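Local coordinates for transcriptional regulator, LYSR family (Neisseria meningitidis, PDB 4AB5), which probably regulates methionine biosynthesis genes as a MetR-like transcription factor, of which this chain is the C-terminal regulatory domain, at residues B[117-120]-B[121-125]. Residues are numbered along the deposited sequence; the frame is centred on the assembly and turned at random.
Sequences MLDL and PKKIL
Asp-119 and Lys-123, one helical turn apart, lie side by side and point the same way. The ammonium NZ of Lys-123 is 2.9 Å from Asp-119 OD2, forming a salt bridge in which it sits above the carboxylate plane rather than within it. The lysine's CG lies anti to its carbonyl carbon (chi1 -65°), and its long chain runs past Asp-119 O to reach back one turn. An acid at the helix's first position is probably also favoured by the helix dipole.

On the apolar side, Leu-120 and Leu-125 meet at an angle through their branches, CD1 to CD1 at 3.7 Å. Pro-121 has no N-H to give, which costs little in the first turn, and its CD rests 3.5 Å from Leu-118 CB.

Leu-118 is the N-cap residue, and its carbonyl O accepts a hydrogen bond from Lys-122 N at 3.1 Å. Lys-123 N bonds to Asp-119 O at 2.9 Å. Leu-120 O accepts bonds from Ile-124 N at 3.0 Å and, weakly, Leu-125 N at 3.4 Å; the latter closes a wider pi-type turn.

Farther out, Ser-182 OG hydrogen-bonds to Asp-119 OD2 and Lys-123 NZ donates to Gln-181 O, tying this face to strand 171-189. Leucine's branched apolar end suits the buried side, where Leu-120 and Leu-125 pack on Leu-108. The result is a short amphipathic helix, the crossover between parallel strands 108-110 and 134-136 in a beta-alpha-beta unit of the periplasmic-binding-protein-like LysR regulatory domain.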
loop_
_atom_site.group_PDB
_atom_site.type_symbol
_atom_site.label_atom_id
_atom_site.label_comp_id
_atom_site.label_asym_id
_atom_site.label_seq_id
_atom_site.Cartn_x
_atom_site.Cartn_y
_atom_site.Cartn_z
HETATM N N MSE B 117 -8.559 -16.077 1.342
HETATM C CA MSE B 117 -7.601 -15.410 0.467
HETATM C C MSE B 117 -6.165 -15.524 0.965
HETATM O O MSE B 117 -5.253 -15.101 0.260
HETATM C CB MSE B 117 -7.973 -13.943 0.286
HETATM C CG MSE B 117 -8.834 -13.693 -0.922
HETATM SE SE MSE B 117 -10.387 -12.668 -0.410
HETATM C CE MSE B 117 -11.768 -14.090 -0.620
ATOM N N LEU B 118 -5.952 -16.081 2.165
ATOM C CA LEU B 118 -4.596 -16.214 2.691
ATOM C C LEU B 118 -4.104 -17.660 2.632
ATOM O O LEU B 118 -4.705 -18.529 3.248
ATOM C CB LEU B 118 -4.476 -15.626 4.115
ATOM C CG LEU B 118 -4.960 -14.194 4.330
ATOM C CD1 LEU B 118 -5.207 -13.927 5.793
ATOM C CD2 LEU B 118 -3.992 -13.190 3.749
ATOM N N ASP B 119 -3.002 -17.902 1.889
ATOM C CA ASP B 119 -2.379 -19.210 1.676
ATOM C C ASP B 119 -1.986 -19.949 2.940
ATOM O O ASP B 119 -2.336 -21.122 3.069
ATOM C CB ASP B 119 -1.210 -19.120 0.692
ATOM C CG ASP B 119 -1.585 -19.345 -0.770
ATOM O OD1 ASP B 119 -2.730 -19.035 -1.151
ATOM O OD2 ASP B 119 -0.725 -19.803 -1.531
ATOM N N LEU B 120 -1.292 -19.276 3.885
ATOM C CA LEU B 120 -0.895 -19.877 5.166
ATOM C C LEU B 120 -2.111 -20.381 5.978
ATOM O O LEU B 120 -2.183 -21.594 6.170
ATOM C CB LEU B 120 0.056 -18.977 5.989
ATOM C CG LEU B 120 0.231 -19.353 7.481
ATOM C CD1 LEU B 120 1.157 -20.530 7.656
ATOM C CD2 LEU B 120 0.726 -18.186 8.272
ATOM N N PRO B 121 -3.102 -19.534 6.378
ATOM C CA PRO B 121 -4.271 -20.068 7.100
ATOM C C PRO B 121 -5.033 -21.161 6.353
ATOM O O PRO B 121 -5.285 -22.217 6.930
ATOM C CB PRO B 121 -5.138 -18.826 7.336
ATOM C CG PRO B 121 -4.154 -17.682 7.344
ATOM C CD PRO B 121 -3.189 -18.060 6.266
ATOM N N LYS B 122 -5.352 -20.931 5.070
ATOM C CA LYS B 122 -6.101 -21.862 4.221
ATOM C C LYS B 122 -5.441 -23.247 4.036
ATOM O O LYS B 122 -6.110 -24.270 4.229
ATOM C CB LYS B 122 -6.435 -21.201 2.861
ATOM C CG LYS B 122 -7.067 -22.123 1.816
ATOM C CD LYS B 122 -7.770 -21.364 0.699
ATOM C CE LYS B 122 -6.871 -21.064 -0.472
ATOM N NZ LYS B 122 -7.614 -20.430 -1.599
ATOM N N LYS B 123 -4.158 -23.269 3.636
ATOM C CA LYS B 123 -3.420 -24.497 3.328
ATOM C C LYS B 123 -2.758 -25.193 4.510
ATOM O O LYS B 123 -2.348 -26.345 4.359
ATOM C CB LYS B 123 -2.344 -24.216 2.258
ATOM C CG LYS B 123 -2.882 -23.815 0.888
ATOM C CD LYS B 123 -1.811 -23.125 0.068
ATOM C CE LYS B 123 -1.963 -23.426 -1.402
ATOM N NZ LYS B 123 -1.105 -22.550 -2.237
ATOM N N ILE B 124 -2.578 -24.502 5.649
ATOM C CA ILE B 124 -1.816 -25.052 6.777
ATOM C C ILE B 124 -2.514 -25.014 8.145
ATOM O O ILE B 124 -2.575 -26.037 8.827
ATOM C CB ILE B 124 -0.393 -24.381 6.818
ATOM C CG1 ILE B 124 0.292 -24.347 5.403
ATOM C CG2 ILE B 124 0.514 -24.926 7.945
ATOM C CD1 ILE B 124 1.742 -24.896 5.230
ATOM N N LEU B 125 -2.978 -23.832 8.554
ATOM C CA LEU B 125 -3.566 -23.539 9.861
ATOM C C LEU B 125 -5.000 -24.060 10.024
ATOM O O LEU B 125 -5.230 -24.893 10.903
ATOM C CB LEU B 125 -3.487 -22.014 10.118
ATOM C CG LEU B 125 -2.220 -21.393 10.752
ATOM C CD1 LEU B 125 -0.929 -22.083 10.337
ATOM C CD2 LEU B 125 -2.137 -19.929 10.439
#